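Local atomic coordinates of EmGH1 (Erythrobacter marinus, PDB entry 5Z87), a protein that is probably a beta-glucosidase of glycosyl hydrolase family 3, splitting glucose from the non-reducing ends of beta-glucosides, and carries bound magnesium ions. Residues A[641-646]-A[719-724]; A[715-720]-A[760-765]. One frame throughout, in Å; residues are numbered along the deposited sequence.

Contact 1. Residues A[641-646]-A[719-724]; sequences YQKPTG and ARPIKE
The ring of Pro-721 sits against the start of the phenol-bearing residue Tyr-641, with CB of Pro-721 3.8 Å from CB of Tyr-641. The phenol ring itself turns away. It meets the ring of Tyr-639, and its OH bonds to Glu-199 O. The guanidinium of Arg-720 takes the carboxylate of Glu-724: OE2 of Glu-724 lies at its edge, in plane. NH2 of Arg-720 is 2.8 Å from OE1 of Glu-724 in a salt bridge tilted from the guanidinium plane. NH1 turns to Asp-713.

The backbones join at one bond. Ile-722 N donates to Gln-642 O at 2.8 Å, almost straight on to the carbonyl (C=O...N angle 172°). CA of Pro-721 adds a CA-H...O contact of 3.0 Å to the same Gln-642 O. Beside this, CG2 of Ile-722 packs on CA of Pro-644 at 3.6 Å. CD of Pro-644 reaches Arg-720 O at 3.3 Å.

Lys-643 starts out away from the other segment. Bends at chi2 (-57°) and chi4 (66°) bring it back. Its NZ then donates a hydrogen bond to Ala-719 O at 3.0 Å, from well above the carbonyl plane. NZ also forms a salt bridge to Glu-283 of the second subunit. A methionine here would probably leave Ala-719 O without this donor and Glu-283 of the second subunit without its positive mate.

Gly-646 N closes back on Lys-643 O at 2.9 Å, a type I beta turn with Pro-644 and Thr-645 at its corners. The whole is a loop-to-loop interface between the C-terminal domain and the fibronectin type III-like domain, with the second subunit covering the Lys-643 side.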
loop_
_atom_site.group_PDB
_atom_site.type_symbol
_atom_site.label_atom_id
_atom_site.label_comp_id
_atom_site.label_asym_id
_atom_site.label_seq_id
_atom_site.Cartn_x
_atom_site.Cartn_y
_atom_site.Cartn_z
ATOM N N TYR A 641 9.419 -0.314 -11.622
ATOM C CA TYR A 641 9.110 -1.589 -12.275
ATOM C C TYR A 641 7.653 -1.963 -12.042
ATOM O O TYR A 641 7.356 -3.067 -11.565
ATOM C CB TYR A 641 10.055 -2.726 -11.816
ATOM C CG TYR A 641 10.291 -2.753 -10.326
ATOM C CD1 TYR A 641 11.230 -1.903 -9.739
ATOM C CD2 TYR A 641 9.572 -3.613 -9.498
ATOM C CE1 TYR A 641 11.436 -1.908 -8.378
ATOM C CE2 TYR A 641 9.769 -3.620 -8.126
ATOM C CZ TYR A 641 10.709 -2.772 -7.571
ATOM O OH TYR A 641 10.933 -2.772 -6.209
ATOM N N GLN A 642 6.743 -1.039 -12.376
ATOM C CA GLN A 642 5.318 -1.290 -12.233
ATOM C C GLN A 642 4.887 -2.412 -13.168
ATOM O O GLN A 642 5.484 -2.636 -14.222
ATOM C CB GLN A 642 4.511 -0.023 -12.545
ATOM C CG GLN A 642 4.781 1.158 -11.612
ATOM C CD GLN A 642 4.217 0.927 -10.228
ATOM O OE1 GLN A 642 3.074 0.501 -10.080
ATOM N NE2 GLN A 642 5.029 1.177 -9.200
ATOM N N LYS A 643 3.822 -3.110 -12.778
ATOM C CA LYS A 643 3.091 -3.972 -13.693
ATOM C C LYS A 643 2.483 -3.087 -14.777
ATOM O O LYS A 643 2.435 -1.869 -14.591
ATOM C CB LYS A 643 2.022 -4.752 -12.924
ATOM C CG LYS A 643 2.573 -5.662 -11.840
ATOM C CD LYS A 643 3.565 -6.656 -12.429
ATOM C CE LYS A 643 3.837 -7.807 -11.465
ATOM N NZ LYS A 643 2.585 -8.584 -11.311
ATOM N N PRO A 644 2.010 -3.628 -15.908
ATOM C CA PRO A 644 1.369 -2.759 -16.916
ATOM C C PRO A 644 0.210 -1.951 -16.375
ATOM O O PRO A 644 -0.096 -0.887 -16.925
ATOM C CB PRO A 644 0.888 -3.742 -17.982
ATOM C CG PRO A 644 1.793 -4.938 -17.828
ATOM C CD PRO A 644 2.117 -5.027 -16.364
ATOM N N THR A 645 -0.438 -2.406 -15.308
ATOM C CA THR A 645 -1.546 -1.674 -14.726
ATOM C C THR A 645 -1.143 -0.824 -13.529
ATOM O O THR A 645 -1.987 -0.114 -12.988
ATOM C CB THR A 645 -2.627 -2.660 -14.292
ATOM O OG1 THR A 645 -2.026 -3.698 -13.498
ATOM C CG2 THR A 645 -3.301 -3.261 -15.504
ATOM N N GLY A 646 0.107 -0.920 -13.076
ATOM C CA GLY A 646 0.467 -0.306 -11.808
ATOM C C GLY A 646 0.268 1.197 -11.818
ATOM O O GLY A 646 -0.271 1.773 -10.873
ATOM N N ALA A 719 1.716 -11.666 -15.169
ATOM C CA ALA A 719 2.033 -10.317 -15.623
ATOM C C ALA A 719 3.331 -9.821 -14.992
ATOM O O ALA A 719 3.523 -9.922 -13.781
ATOM C CB ALA A 719 0.888 -9.380 -15.277
ATOM N N ARG A 720 4.213 -9.272 -15.813
ATOM C CA ARG A 720 5.534 -8.845 -15.384
ATOM C C ARG A 720 5.692 -7.343 -15.573
ATOM O O ARG A 720 4.913 -6.715 -16.302
ATOM C CB ARG A 720 6.611 -9.601 -16.172
ATOM C CG ARG A 720 6.619 -11.081 -15.844
ATOM C CD ARG A 720 7.763 -11.796 -16.483
ATOM N NE ARG A 720 9.069 -11.223 -16.149
ATOM C CZ ARG A 720 10.221 -11.737 -16.579
ATOM N NH1 ARG A 720 10.208 -12.823 -17.345
ATOM N NH2 ARG A 720 11.378 -11.165 -16.264
ATOM N N PRO A 721 6.688 -6.730 -14.933
ATOM C CA PRO A 721 6.803 -5.269 -14.994
ATOM C C PRO A 721 7.010 -4.770 -16.416
ATOM O O PRO A 721 7.451 -5.500 -17.307
ATOM C CB PRO A 721 8.025 -4.968 -14.115
ATOM C CG PRO A 721 8.060 -6.093 -13.161
ATOM C CD PRO A 721 7.674 -7.299 -13.995
ATOM N N ILE A 722 6.669 -3.496 -16.621
ATOM C CA ILE A 722 6.882 -2.878 -17.925
ATOM C C ILE A 722 8.363 -2.701 -18.231
ATOM O O ILE A 722 8.724 -2.521 -19.399
ATOM C CB ILE A 722 6.156 -1.521 -18.017
ATOM C CG1 ILE A 722 6.764 -0.523 -17.029
ATOM C CG2 ILE A 722 4.683 -1.688 -17.745
ATOM C CD1 ILE A 722 6.044 0.818 -17.008
ATOM N N LYS A 723 9.228 -2.730 -17.213
ATOM C CA LYS A 723 10.670 -2.767 -17.418
ATOM C C LYS A 723 11.341 -3.184 -16.117
ATOM O O LYS A 723 10.849 -2.888 -15.030
ATOM C CB LYS A 723 11.217 -1.419 -17.897
ATOM C CG LYS A 723 10.856 -0.274 -16.997
ATOM C CD LYS A 723 11.452 1.016 -17.510
ATOM C CE LYS A 723 10.728 1.504 -18.743
ATOM N NZ LYS A 723 10.451 2.977 -18.613
ATOM N N GLU A 724 12.466 -3.885 -16.254
ATOM C CA GLU A 724 13.201 -4.480 -15.136
ATOM C C GLU A 724 14.687 -4.334 -15.404
ATOM O O GLU A 724 15.183 -4.885 -16.395
ATOM C CB GLU A 724 12.876 -5.967 -14.973
ATOM C CG GLU A 724 11.516 -6.376 -15.467
ATOM C CD GLU A 724 11.176 -7.807 -15.112
ATOM O OE1 GLU A 724 10.629 -8.521 -15.984
ATOM O OE2 GLU A 724 11.452 -8.209 -13.960
#

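Contact 2. Residues A[715-720]-A[760-765]; sequences IASRAR and LVEPGE. With MG (magnesium ion), chain E.
Ser-717 and Glu-762 meet through a very short hydrogen bond, OG to OE1 at 2.5 Å. The exact length deserves caution at 2.3 Å resolution. The other carboxylate oxygen, OE2 of Glu-762, accepts Ser-717 N at 3.0 Å on its syn lone pair. One carboxylate thus holds both the backbone and the hydroxyl of the serine, which fixes its rotation. Glu-762 reaches across with CG beside its backbone N (chi1 -60°) and the chain extended beyond. Ser-717 OG has a further partner in Tyr-752 OH.

This ties two loops at one end of the fibronectin type III-like beta domain, where strands 703-713 and 764-771 are antiparallel neighbours.

Magnesium sits between the loops. Ile-715 O binds it directly at 2.1 Å, Asp-713 OD1 also binds, and four waters complete six ligands. Segment 760-765 holds the ion only through those waters. Water 3, across the ion from Ile-715 O, donates to Glu-762 O at 2.7 Å. Water 4 donates to Pro-763 O at 2.7 Å. Water 2 lies 3.0 Å from Glu-762 OE2, one of more acceptors than it has protons for. Water 1 accepts from Ile-715 N and donates to Glu-765 O at 2.6 Å.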
loop_
_atom_site.group_PDB
_atom_site.type_symbol
_atom_site.label_atom_id
_atom_site.label_comp_id
_atom_site.label_asym_id
_atom_site.label_seq_id
_atom_site.Cartn_x
_atom_site.Cartn_y
_atom_site.Cartn_z
ATOM N N ILE A 715 5.008 -10.892 -23.064
ATOM C CA ILE A 715 3.927 -11.798 -22.688
ATOM C C ILE A 715 4.495 -12.810 -21.709
ATOM O O ILE A 715 5.588 -13.341 -21.923
ATOM C CB ILE A 715 3.326 -12.522 -23.914
ATOM C CG1 ILE A 715 2.859 -11.520 -24.977
ATOM C CG2 ILE A 715 2.203 -13.450 -23.481
ATOM C CD1 ILE A 715 1.613 -10.722 -24.577
ATOM N N ALA A 716 3.756 -13.091 -20.644
ATOM C CA ALA A 716 4.270 -13.999 -19.636
ATOM C C ALA A 716 3.100 -14.676 -18.934
ATOM O O ALA A 716 1.985 -14.145 -18.898
ATOM C CB ALA A 716 5.167 -13.249 -18.649
ATOM N N SER A 717 3.369 -15.862 -18.372
ATOM C CA SER A 717 2.302 -16.639 -17.740
ATOM C C SER A 717 1.723 -15.912 -16.530
ATOM O O SER A 717 0.552 -16.124 -16.178
ATOM C CB SER A 717 2.816 -18.032 -17.349
ATOM O OG SER A 717 4.031 -17.963 -16.602
ATOM N N ARG A 718 2.527 -15.062 -15.888
ATOM C CA ARG A 718 2.079 -14.053 -14.937
ATOM C C ARG A 718 2.552 -12.678 -15.392
ATOM O O ARG A 718 3.649 -12.538 -15.944
ATOM C CB ARG A 718 2.597 -14.348 -13.539
ATOM C CG ARG A 718 1.975 -15.596 -12.988
ATOM C CD ARG A 718 1.982 -15.633 -11.514
ATOM N NE ARG A 718 1.379 -16.867 -11.043
ATOM C CZ ARG A 718 0.827 -17.026 -9.848
ATOM N NH1 ARG A 718 0.775 -16.008 -8.978
ATOM N NH2 ARG A 718 0.329 -18.214 -9.528
ATOM N N ALA A 719 1.716 -11.666 -15.169
ATOM C CA ALA A 719 2.033 -10.317 -15.623
ATOM C C ALA A 719 3.331 -9.821 -14.992
ATOM O O ALA A 719 3.523 -9.922 -13.781
ATOM C CB ALA A 719 0.888 -9.380 -15.277
ATOM N N ARG A 720 4.213 -9.272 -15.813
ATOM C CA ARG A 720 5.534 -8.845 -15.384
ATOM C C ARG A 720 5.692 -7.343 -15.573
ATOM O O ARG A 720 4.913 -6.715 -16.302
ATOM C CB ARG A 720 6.611 -9.601 -16.172
ATOM C CG ARG A 720 6.619 -11.081 -15.844
ATOM C CD ARG A 720 7.763 -11.796 -16.483
ATOM N NE ARG A 720 9.069 -11.223 -16.149
ATOM C CZ ARG A 720 10.221 -11.737 -16.579
ATOM N NH1 ARG A 720 10.208 -12.823 -17.345
ATOM N NH2 ARG A 720 11.378 -11.165 -16.264
ATOM N N LEU A 760 11.022 -20.003 -14.633
ATOM C CA LEU A 760 10.274 -20.214 -15.868
ATOM C C LEU A 760 10.868 -19.353 -16.971
ATOM O O LEU A 760 10.997 -18.137 -16.808
ATOM C CB LEU A 760 8.799 -19.853 -15.692
ATOM C CG LEU A 760 8.076 -20.553 -14.545
ATOM C CD1 LEU A 760 6.620 -20.045 -14.405
ATOM C CD2 LEU A 760 8.124 -22.062 -14.754
ATOM N N VAL A 761 11.230 -19.979 -18.088
ATOM C CA VAL A 761 11.624 -19.263 -19.295
ATOM C C VAL A 761 10.643 -19.659 -20.387
ATOM O O VAL A 761 10.452 -20.851 -20.657
ATOM C CB VAL A 761 13.075 -19.561 -19.706
ATOM C CG1 VAL A 761 13.524 -18.593 -20.785
ATOM C CG2 VAL A 761 13.978 -19.437 -18.511
ATOM N N GLU A 762 10.010 -18.665 -21.004
ATOM C CA GLU A 762 8.932 -18.960 -21.920
ATOM C C GLU A 762 9.227 -18.418 -23.313
ATOM O O GLU A 762 9.818 -17.340 -23.452
ATOM C CB GLU A 762 7.616 -18.377 -21.377
ATOM C CG GLU A 762 7.259 -18.971 -20.000
ATOM C CD GLU A 762 6.222 -18.178 -19.209
ATOM O OE1 GLU A 762 5.824 -18.680 -18.142
ATOM O OE2 GLU A 762 5.811 -17.072 -19.630
ATOM N N PRO A 763 8.851 -19.147 -24.358
ATOM C CA PRO A 763 9.031 -18.628 -25.717
ATOM C C PRO A 763 8.297 -17.311 -25.878
ATOM O O PRO A 763 7.247 -17.088 -25.268
ATOM C CB PRO A 763 8.409 -19.718 -26.604
ATOM C CG PRO A 763 8.310 -20.922 -25.730
ATOM C CD PRO A 763 8.107 -20.416 -24.345
ATOM N N GLY A 764 8.856 -16.435 -26.706
ATOM C CA GLY A 764 8.231 -15.161 -26.998
ATOM C C GLY A 764 9.201 -13.999 -26.899
ATOM O O GLY A 764 10.393 -14.155 -26.636
ATOM N N GLU A 765 8.647 -12.804 -27.086
ATOM C CA GLU A 765 9.431 -11.600 -27.302
ATOM C C GLU A 765 9.977 -11.027 -25.999
ATOM O O GLU A 765 9.292 -11.002 -24.972
ATOM C CB GLU A 765 8.571 -10.550 -27.998
ATOM C CG GLU A 765 9.246 -9.219 -28.195
ATOM C CD GLU A 765 8.283 -8.166 -28.709
ATOM O OE1 GLU A 765 7.481 -7.626 -27.901
ATOM O OE2 GLU A 765 8.323 -7.901 -29.933
HETATM MG MG MG E . 7.456 -13.844 -22.646
HETATM O O HOH W 1 7.273 -12.480 -24.245
HETATM O O HOH W 2 7.691 -15.044 -20.882
HETATM O O HOH W 3 9.360 -14.733 -23.270
HETATM O O HOH W 4 6.279 -15.356 -23.430
#

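The centres of contacts 1 and 2 are 12 Å apart. Both use the one connection between strands 703-713 and 724-733, first its 715-720 part and then its 719-724 part, sharing Ala-719 and Arg-720. Contact 2 stays within the fibronectin type III-like domain, reaching ahead to 760-765 at the start of strand 764-771. Contact 1 reaches back to 641-646 in the C-terminal domain. Asp-713 connects the two: one carboxylate oxygen binds the magnesium, the other pairs with Arg-720. The loop is therefore anchored to metal on one side and to the neighbouring domain on the other. Both contacts also touch the second subunit, so this region belongs to the dimer interface.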